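Local atomic coordinates of XPF endonuclease (Aeropyrum pernix, PDB entry 2BGW), a protein that is probably a structure-specific, metal-dependent endonuclease of the XPF family, cutting one DNA strand near junctions of single- and double-stranded DNA and taking part in DNA repair. Residues 50-54 against 71-75; 82-88 against 115-121. One frame throughout, in Å; residues are numbered along the deposited sequence.

Interaction 1 (50-54 against 71-75); sequences IVERK and QASRL. With MG (magnesium ion), chain E; SO4 (sulfate ion), chain G.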
ATOM      1  N   ILE A  50      -4.154   1.892   1.087  1.00 30.16           N
ATOM      2  CA  ILE A  50      -4.308   2.078  -0.344  1.00 28.98           C
ATOM      3  C   ILE A  50      -4.178   0.707  -1.010  1.00 29.35           C
ATOM      4  O   ILE A  50      -3.441  -0.164  -0.526  1.00 29.36           O
ATOM      5  CB  ILE A  50      -3.287   3.112  -0.917  1.00 28.54           C
ATOM      6  CG1 ILE A  50      -3.646   3.524  -2.331  1.00 26.41           C
ATOM      7  CG2 ILE A  50      -1.888   2.558  -0.932  1.00 28.70           C
ATOM      8  CD1 ILE A  50      -4.695   4.539  -2.393  1.00 24.09           C
ATOM      9  N   VAL A  51      -4.909   0.529  -2.110  1.00 29.28           N
ATOM     10  CA  VAL A  51      -4.943  -0.711  -2.871  1.00 29.12           C
ATOM     11  C   VAL A  51      -4.588  -0.407  -4.317  1.00 29.81           C
ATOM     12  O   VAL A  51      -5.127   0.538  -4.925  1.00 29.95           O
ATOM     13  CB  VAL A  51      -6.359  -1.360  -2.822  1.00 29.03           C
ATOM     14  CG1 VAL A  51      -6.532  -2.447  -3.888  1.00 27.54           C
ATOM     15  CG2 VAL A  51      -6.638  -1.923  -1.458  1.00 28.23           C
ATOM     16  N   GLU A  52      -3.689  -1.218  -4.858  1.00 30.14           N
ATOM     17  CA  GLU A  52      -3.231  -1.103  -6.232  1.00 31.19           C
ATOM     18  C   GLU A  52      -3.624  -2.415  -6.849  1.00 31.04           C
ATOM     19  O   GLU A  52      -3.246  -3.459  -6.354  1.00 31.67           O
ATOM     20  CB  GLU A  52      -1.697  -0.884  -6.234  1.00 31.77           C
ATOM     21  CG  GLU A  52      -0.956  -0.870  -7.569  1.00 34.12           C
ATOM     22  CD  GLU A  52      -1.693  -0.116  -8.680  1.00 38.33           C
ATOM     23  OE1 GLU A  52      -2.240   0.990  -8.441  1.00 39.17           O
ATOM     24  OE2 GLU A  52      -1.707  -0.638  -9.820  1.00 39.93           O
ATOM     25  N   ARG A  53      -4.440  -2.375  -7.891  1.00 31.39           N
ATOM     26  CA  ARG A  53      -4.955  -3.599  -8.518  1.00 31.53           C
ATOM     27  C   ARG A  53      -4.177  -3.874  -9.771  1.00 32.24           C
ATOM     28  O   ARG A  53      -4.003  -2.986 -10.591  1.00 32.53           O
ATOM     29  CB  ARG A  53      -6.424  -3.466  -8.892  1.00 30.75           C
ATOM     30  CG  ARG A  53      -6.977  -4.683  -9.569  1.00 30.29           C
ATOM     31  CD  ARG A  53      -8.260  -4.351 -10.298  1.00 29.90           C
ATOM     32  NE  ARG A  53      -8.735  -5.437 -11.155  1.00 29.76           N
ATOM     33  CZ  ARG A  53      -8.867  -5.352 -12.480  1.00 29.92           C
ATOM     34  NH1 ARG A  53      -8.569  -4.227 -13.110  1.00 27.67           N
ATOM     35  NH2 ARG A  53      -9.318  -6.386 -13.178  1.00 28.63           N
ATOM     36  N   LYS A  54      -3.732  -5.116  -9.924  1.00 32.97           N
ATOM     37  CA  LYS A  54      -2.946  -5.522 -11.083  1.00 33.23           C
ATOM     38  C   LYS A  54      -3.286  -6.940 -11.503  1.00 32.84           C
ATOM     39  O   LYS A  54      -3.326  -7.845 -10.664  1.00 32.63           O
ATOM     40  CB  LYS A  54      -1.474  -5.431 -10.720  1.00 33.51           C
ATOM     41  CG  LYS A  54      -0.725  -4.538 -11.619  1.00 35.07           C
ATOM     42  CD  LYS A  54       0.135  -3.608 -10.850  1.00 37.08           C
ATOM     43  CE  LYS A  54       0.261  -2.340 -11.643  1.00 39.51           C
ATOM     44  NZ  LYS A  54       1.474  -1.674 -11.191  1.00 41.43           N
ATOM     45  N   GLN A  71       6.393   2.635  -8.689  1.00 39.80           N
ATOM     46  CA  GLN A  71       5.055   2.647  -8.113  1.00 39.80           C
ATOM     47  C   GLN A  71       5.009   2.103  -6.688  1.00 39.17           C
ATOM     48  O   GLN A  71       4.267   2.589  -5.843  1.00 38.98           O
ATOM     49  CB  GLN A  71       4.194   1.774  -8.966  1.00 39.90           C
ATOM     50  CG  GLN A  71       2.761   1.800  -8.632  1.00 42.77           C
ATOM     51  CD  GLN A  71       1.977   1.222  -9.785  1.00 48.49           C
ATOM     52  OE1 GLN A  71       2.569   0.691 -10.741  1.00 51.51           O
ATOM     53  NE2 GLN A  71       0.653   1.327  -9.726  1.00 49.53           N
ATOM     54  N   ALA A  72       5.815   1.088  -6.437  1.00 38.57           N
ATOM     55  CA  ALA A  72       5.762   0.380  -5.184  1.00 38.49           C
ATOM     56  C   ALA A  72       6.197   1.272  -4.069  1.00 38.04           C
ATOM     57  O   ALA A  72       5.528   1.370  -3.062  1.00 37.99           O
ATOM     58  CB  ALA A  72       6.648  -0.875  -5.230  1.00 38.64           C
ATOM     59  N   SER A  73       7.344   1.899  -4.261  1.00 38.17           N
ATOM     60  CA  SER A  73       7.961   2.749  -3.249  1.00 38.34           C
ATOM     61  C   SER A  73       7.173   4.051  -3.011  1.00 37.46           C
ATOM     62  O   SER A  73       7.174   4.580  -1.902  1.00 37.34           O
ATOM     63  CB  SER A  73       9.412   3.067  -3.635  1.00 38.67           C
ATOM     64  OG  SER A  73       9.448   3.714  -4.911  1.00 40.48           O
ATOM     65  N   ARG A  74       6.508   4.559  -4.042  1.00 36.54           N
ATOM     66  CA  ARG A  74       5.634   5.691  -3.853  1.00 36.29           C
ATOM     67  C   ARG A  74       4.521   5.323  -2.872  1.00 35.21           C
ATOM     68  O   ARG A  74       4.350   5.988  -1.832  1.00 35.11           O
ATOM     69  CB  ARG A  74       5.042   6.140  -5.174  1.00 37.06           C
ATOM     70  CG  ARG A  74       5.213   7.641  -5.366  1.00 41.73           C
ATOM     71  CD  ARG A  74       4.883   8.075  -6.768  1.00 47.80           C
ATOM     72  NE  ARG A  74       3.450   7.938  -7.019  1.00 53.12           N
ATOM     73  CZ  ARG A  74       2.754   8.759  -7.801  1.00 56.59           C
ATOM     74  NH1 ARG A  74       3.363   9.782  -8.402  1.00 58.42           N
ATOM     75  NH2 ARG A  74       1.450   8.566  -7.985  1.00 57.95           N
ATOM     76  N   LEU A  75       3.799   4.239  -3.178  1.00 33.17           N
ATOM     77  CA  LEU A  75       2.705   3.809  -2.346  1.00 31.19           C
ATOM     78  C   LEU A  75       3.156   3.627  -0.914  1.00 31.10           C
ATOM     79  O   LEU A  75       2.497   4.096   0.010  1.00 31.46           O
ATOM     80  CB  LEU A  75       2.063   2.559  -2.902  1.00 30.56           C
ATOM     81  CG  LEU A  75       1.398   2.670  -4.274  1.00 29.16           C
ATOM     82  CD1 LEU A  75       1.080   1.281  -4.773  1.00 30.11           C
ATOM     83  CD2 LEU A  75       0.151   3.530  -4.323  1.00 25.18           C
TER
HETATM   84 MG    MG E1230      -3.491  -0.473 -11.226  1.00 61.95          MG
HETATM   85  S   SO4 G1232      -9.039  -4.223 -16.630  1.00 60.75           S
HETATM   86  O1  SO4 G1232      -9.448  -3.287 -15.586  1.00 62.12           O
HETATM   87  O2  SO4 G1232      -7.587  -4.416 -16.514  1.00 59.15           O
HETATM   88  O3  SO4 G1232      -9.717  -5.520 -16.453  1.00 60.83           O
HETATM   89  O4  SO4 G1232      -9.458  -3.633 -17.908  1.00 59.55           O

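Interaction 2 (82-88 against 115-121); sequences VFIIVEG and IRLMNTM. With SO4 (sulfate ion), chain K.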
ATOM      1  N   VAL A  82      -0.064  -0.821   2.392  1.00 25.68           N
ATOM      2  CA  VAL A  82      -0.210  -0.919   0.943  1.00 25.15           C
ATOM      3  C   VAL A  82      -0.552  -2.342   0.553  1.00 24.63           C
ATOM      4  O   VAL A  82       0.189  -3.256   0.853  1.00 24.38           O
ATOM      5  CB  VAL A  82       1.115  -0.509   0.204  1.00 25.19           C
ATOM      6  CG1 VAL A  82       0.902  -0.490  -1.272  1.00 25.23           C
ATOM      7  CG2 VAL A  82       1.584   0.850   0.644  1.00 23.65           C
ATOM      8  N   PHE A  83      -1.664  -2.526  -0.132  1.00 24.73           N
ATOM      9  CA  PHE A  83      -2.001  -3.841  -0.659  1.00 24.90           C
ATOM     10  C   PHE A  83      -1.859  -3.767  -2.122  1.00 25.31           C
ATOM     11  O   PHE A  83      -2.456  -2.883  -2.744  1.00 25.86           O
ATOM     12  CB  PHE A  83      -3.440  -4.252  -0.335  1.00 24.44           C
ATOM     13  CG  PHE A  83      -3.634  -4.671   1.092  1.00 25.12           C
ATOM     14  CD1 PHE A  83      -4.251  -3.834   1.993  1.00 22.91           C
ATOM     15  CD2 PHE A  83      -3.168  -5.914   1.538  1.00 26.29           C
ATOM     16  CE1 PHE A  83      -4.419  -4.235   3.303  1.00 24.43           C
ATOM     17  CE2 PHE A  83      -3.322  -6.317   2.866  1.00 25.49           C
ATOM     18  CZ  PHE A  83      -3.945  -5.473   3.744  1.00 24.61           C
ATOM     19  N   ILE A  84      -1.051  -4.667  -2.683  1.00 25.85           N
ATOM     20  CA  ILE A  84      -1.119  -4.921  -4.129  1.00 25.74           C
ATOM     21  C   ILE A  84      -1.867  -6.200  -4.328  1.00 25.89           C
ATOM     22  O   ILE A  84      -1.521  -7.225  -3.744  1.00 25.89           O
ATOM     23  CB  ILE A  84       0.234  -5.049  -4.780  1.00 25.81           C
ATOM     24  CG1 ILE A  84       0.918  -3.679  -4.814  1.00 25.45           C
ATOM     25  CG2 ILE A  84       0.046  -5.590  -6.179  1.00 25.26           C
ATOM     26  CD1 ILE A  84       2.403  -3.728  -4.908  1.00 24.32           C
ATOM     27  N   ILE A  85      -2.923  -6.127  -5.117  1.00 26.23           N
ATOM     28  CA  ILE A  85      -3.743  -7.288  -5.351  1.00 27.39           C
ATOM     29  C   ILE A  85      -3.431  -7.798  -6.719  1.00 27.93           C
ATOM     30  O   ILE A  85      -3.638  -7.094  -7.708  1.00 27.97           O
ATOM     31  CB  ILE A  85      -5.257  -6.975  -5.273  1.00 27.73           C
ATOM     32  CG1 ILE A  85      -5.683  -6.764  -3.812  1.00 27.29           C
ATOM     33  CG2 ILE A  85      -6.065  -8.089  -5.952  1.00 26.37           C
ATOM     34  CD1 ILE A  85      -7.023  -6.112  -3.676  1.00 26.95           C
ATOM     35  N   VAL A  86      -2.935  -9.026  -6.779  1.00 28.78           N
ATOM     36  CA  VAL A  86      -2.618  -9.617  -8.068  1.00 29.72           C
ATOM     37  C   VAL A  86      -3.736 -10.549  -8.533  1.00 30.42           C
ATOM     38  O   VAL A  86      -4.058 -11.568  -7.899  1.00 30.04           O
ATOM     39  CB  VAL A  86      -1.265 -10.294  -8.058  1.00 29.93           C
ATOM     40  CG1 VAL A  86      -0.955 -10.814  -9.433  1.00 30.70           C
ATOM     41  CG2 VAL A  86      -0.175  -9.308  -7.599  1.00 29.44           C
ATOM     42  N   GLU A  87      -4.337 -10.152  -9.643  1.00 31.27           N
ATOM     43  CA  GLU A  87      -5.513 -10.806 -10.171  1.00 32.74           C
ATOM     44  C   GLU A  87      -5.160 -11.784 -11.304  1.00 33.65           C
ATOM     45  O   GLU A  87      -4.699 -11.360 -12.390  1.00 33.81           O
ATOM     46  CB  GLU A  87      -6.463  -9.727 -10.678  1.00 32.80           C
ATOM     47  CG  GLU A  87      -7.743 -10.194 -11.328  1.00 33.89           C
ATOM     48  CD  GLU A  87      -8.704  -9.038 -11.486  1.00 37.30           C
ATOM     49  OE1 GLU A  87      -9.134  -8.494 -10.435  1.00 37.01           O
ATOM     50  OE2 GLU A  87      -9.014  -8.658 -12.649  1.00 36.44           O
ATOM     51  N   GLY A  88      -5.398 -13.075 -11.059  1.00 33.80           N
ATOM     52  CA  GLY A  88      -5.030 -14.109 -12.008  1.00 34.55           C
ATOM     53  C   GLY A  88      -3.801 -14.851 -11.513  1.00 35.44           C
ATOM     54  O   GLY A  88      -3.216 -14.479 -10.501  1.00 35.20           O
ATOM     55  N   ILE A 115       5.171  -3.811   1.626  1.00 29.78           N
ATOM     56  CA  ILE A 115       3.924  -3.895   0.873  1.00 29.19           C
ATOM     57  C   ILE A 115       3.321  -5.244   1.146  1.00 28.99           C
ATOM     58  O   ILE A 115       4.032  -6.165   1.548  1.00 29.31           O
ATOM     59  CB  ILE A 115       4.133  -3.672  -0.621  1.00 29.39           C
ATOM     60  CG1 ILE A 115       4.206  -2.187  -0.922  1.00 29.56           C
ATOM     61  CG2 ILE A 115       2.981  -4.203  -1.445  1.00 29.34           C
ATOM     62  CD1 ILE A 115       5.598  -1.722  -1.274  1.00 31.46           C
ATOM     63  N   ARG A 116       2.003  -5.340   0.980  1.00 28.70           N
ATOM     64  CA  ARG A 116       1.235  -6.572   1.250  1.00 28.03           C
ATOM     65  C   ARG A 116       0.577  -7.073  -0.021  1.00 28.27           C
ATOM     66  O   ARG A 116      -0.004  -6.285  -0.787  1.00 27.84           O
ATOM     67  CB  ARG A 116       0.200  -6.339   2.356  1.00 27.22           C
ATOM     68  CG  ARG A 116       0.848  -6.152   3.691  1.00 25.19           C
ATOM     69  CD  ARG A 116      -0.096  -5.715   4.754  1.00 24.78           C
ATOM     70  NE  ARG A 116       0.559  -5.730   6.058  1.00 25.81           N
ATOM     71  CZ  ARG A 116       0.662  -6.820   6.812  1.00 27.25           C
ATOM     72  NH1 ARG A 116       0.160  -7.964   6.379  1.00 28.22           N
ATOM     73  NH2 ARG A 116       1.278  -6.783   7.986  1.00 26.04           N
ATOM     74  N   LEU A 117       0.704  -8.377  -0.263  1.00 28.92           N
ATOM     75  CA  LEU A 117       0.207  -8.973  -1.511  1.00 29.64           C
ATOM     76  C   LEU A 117      -0.984  -9.823  -1.225  1.00 30.42           C
ATOM     77  O   LEU A 117      -1.007 -10.511  -0.208  1.00 31.24           O
ATOM     78  CB  LEU A 117       1.259  -9.836  -2.177  1.00 28.97           C
ATOM     79  CG  LEU A 117       2.506  -9.112  -2.668  1.00 30.35           C
ATOM     80  CD1 LEU A 117       3.582 -10.125  -2.991  1.00 31.98           C
ATOM     81  CD2 LEU A 117       2.237  -8.204  -3.875  1.00 30.23           C
ATOM     82  N   MET A 118      -1.987  -9.741  -2.092  1.00 31.02           N
ATOM     83  CA  MET A 118      -3.081 -10.697  -2.105  1.00 31.87           C
ATOM     84  C   MET A 118      -3.139 -11.218  -3.522  1.00 31.90           C
ATOM     85  O   MET A 118      -3.014 -10.430  -4.470  1.00 32.23           O
ATOM     86  CB  MET A 118      -4.423 -10.031  -1.796  1.00 32.05           C
ATOM     87  CG  MET A 118      -4.509  -9.274  -0.500  1.00 34.20           C
ATOM     88  SD  MET A 118      -5.182 -10.143   0.938  1.00 38.65           S
ATOM     89  CE  MET A 118      -6.289 -11.313   0.175  1.00 40.22           C
ATOM     90  N   ASN A 119      -3.338 -12.519  -3.687  1.00 31.87           N
ATOM     91  CA  ASN A 119      -3.601 -13.038  -5.022  1.00 32.41           C
ATOM     92  C   ASN A 119      -5.090 -13.340  -5.215  1.00 31.87           C
ATOM     93  O   ASN A 119      -5.654 -14.108  -4.458  1.00 32.25           O
ATOM     94  CB  ASN A 119      -2.731 -14.281  -5.323  1.00 33.06           C
ATOM     95  CG  ASN A 119      -2.925 -14.801  -6.767  1.00 35.83           C
ATOM     96  OD1 ASN A 119      -3.243 -15.974  -7.001  1.00 36.45           O
ATOM     97  ND2 ASN A 119      -2.770 -13.903  -7.737  1.00 38.71           N
ATOM     98  N   THR A 120      -5.739 -12.735  -6.199  1.00 31.35           N
ATOM     99  CA  THR A 120      -7.134 -13.094  -6.480  1.00 31.45           C
ATOM    100  C   THR A 120      -7.270 -13.883  -7.814  1.00 32.34           C
ATOM    101  O   THR A 120      -6.360 -13.868  -8.655  1.00 33.57           O
ATOM    102  CB  THR A 120      -8.071 -11.854  -6.485  1.00 31.07           C
ATOM    103  OG1 THR A 120      -7.764 -11.011  -7.587  1.00 29.80           O
ATOM    104  CG2 THR A 120      -7.928 -11.047  -5.240  1.00 30.53           C
ATOM    105  N   MET A 121      -8.387 -14.564  -8.030  1.00 32.13           N
ATOM    106  CA  MET A 121      -8.551 -15.297  -9.277  1.00 32.79           C
ATOM    107  C   MET A 121      -9.149 -14.532 -10.426  1.00 32.67           C
ATOM    108  O   MET A 121      -8.797 -14.776 -11.577  1.00 33.33           O
ATOM    109  CB  MET A 121      -9.295 -16.588  -9.046  1.00 32.18           C
ATOM    110  CG  MET A 121      -8.340 -17.526  -8.412  1.00 33.71           C
ATOM    111  SD  MET A 121      -8.932 -19.155  -8.071  1.00 35.63           S
ATOM    112  CE  MET A 121      -9.058 -19.900  -9.708  1.00 36.29           C
TER
HETATM  113  S   SO4 K1016       4.277  -4.472   9.216  1.00 67.28           S
HETATM  114  O1  SO4 K1016       5.427  -4.877   8.399  1.00 67.08           O
HETATM  115  O2  SO4 K1016       4.645  -3.212   9.860  1.00 68.67           O
HETATM  116  O3  SO4 K1016       3.106  -4.206   8.346  1.00 67.23           O
HETATM  117  O4  SO4 K1016       4.009  -5.484  10.258  1.00 64.66           O

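Interaction 1 (50-54 against 71-75)
Ile-50 meets Leu-75 through methyl groups, CG2 to CD2 at 4.1 Å, the two side chains crossing at about a right angle between strand 50-54 and helix 71-75, which run nearly antiparallel. Glu-52 also turns toward the helix. Its CB lies 3.8 Å from Leu-75 CD1, an apolar contact at the root of the side chain, and a bend at chi2 (41°) swings OE2 round to the magnesium ion, which it binds at 2.3 Å. The Gln-71 side chain crosses that of Glu-52 at about a right angle, with amide and carboxylate planes 55° apart; NE2 lies 3.1 Å from Glu-52 OE2, at an angle too poor for a hydrogen bond. Asp-42 and Arg-53 complete the protein side of the metal site, the carbonyl O of Arg-53 facing the ion. The Arg-53 side chain leaves in the other direction, extended to a guanidinium that takes a sulfate at its edge (NH1 to O1, 2.8 Å) and forms a salt bridge with Glu-87. Lys-54 comes at Gln-71 from the opposite direction, and its NZ donates to OE1 at 2.6 Å, reaching the oxygen from above the carbonyl plane rather than on a lone pair. NZ also makes a long salt bridge with Glu-52 OE2 (3.6 Å). The extended Gln-71 chain, CG anti to N (chi1 -173°), carries its amide across to both residues. With a leucine here the amide oxygen is gone, and Lys-54 NZ, left without that acceptor, would probably be freer to swing away from Glu-52. Glu-52, Arg-53 and Lys-54 form the ERK signature of the XPF branch of the PD-(D/E)XK nucleases, with the magnesium ion marking the active site.

Interaction 2 (82-88 against 115-121)
Val-82 and Ile-115 open a parallel strand pair, the two strands of a beta-alpha-beta crossover whose connection holds helix 99-112. Five bridges, from Phe-83 with Arg-116 to Glu-87 with Thr-120, are laced by alternating backbone bonds such as Ile-84 N to Arg-116 O (2.7 Å). The middle of the pair is tightly packed on both faces. Ile-84 CD1 reaches Ile-115 CG2 at 3.5 Å, while its CB touches Leu-117 CD2; helix 99-112 backs Leu-117. The other face is also buried, under helix 123-137. Phe-83 lies beside Arg-116, pointing the same way, its CD2 3.5 Å from the arginine CB. Met-118 SD stands 5.5 Å from the centre of the Phe-83 ring, an oblique Met-aromatic contact that the bend at chi2 (-95°) brings about. Farther along, Ile-85 CG2 rests on Thr-120 CG2, and Thr-120 OG1 and Glu-87 OE1 both bond to Thr-126 OG1.

The margins are looser. The Arg-116 tip leads away from strand 82-87: NH2 bonds to a sulfate O3 at 3.2 Å and to the carbonyl of Gly-114 of the second subunit, whose own Arg-116 shares that sulfate. At the far end Gly-88, Asn-119 and Met-121 are partly exposed, and Met-121 turns its CB away from segment 82-88. Here the Asn-119 side chain reaches across to the backbone of Gly-88: with CG anti to N (chi1 -176°), ND2 donates to Gly-88 O at 2.9 Å, nearly straight at 174° and with the acceptor in the amide plane.

Overall arrangement
From the N terminus, the chain builds strands 10-14, 32-36 and 43-46 before strand 49-55, then returns through helices 56-65 and 67-78; interaction 1 closes this largely helical loop by laying the second helix against the strand. Only a short turn separates that helix from strand 81-87, where interaction 2 opens, to close after helix 99-112 with strand 116-120. The two contacts follow in series, neither nested nor crossed. They meet in one mixed sheet, where 49-55 and 81-87 are neighbours: Lys-54 O and Glu-87 N probably share a hydrogen bond at 2.7 Å. Together they tie the metal-site strand to the sheet edge facing the second subunit.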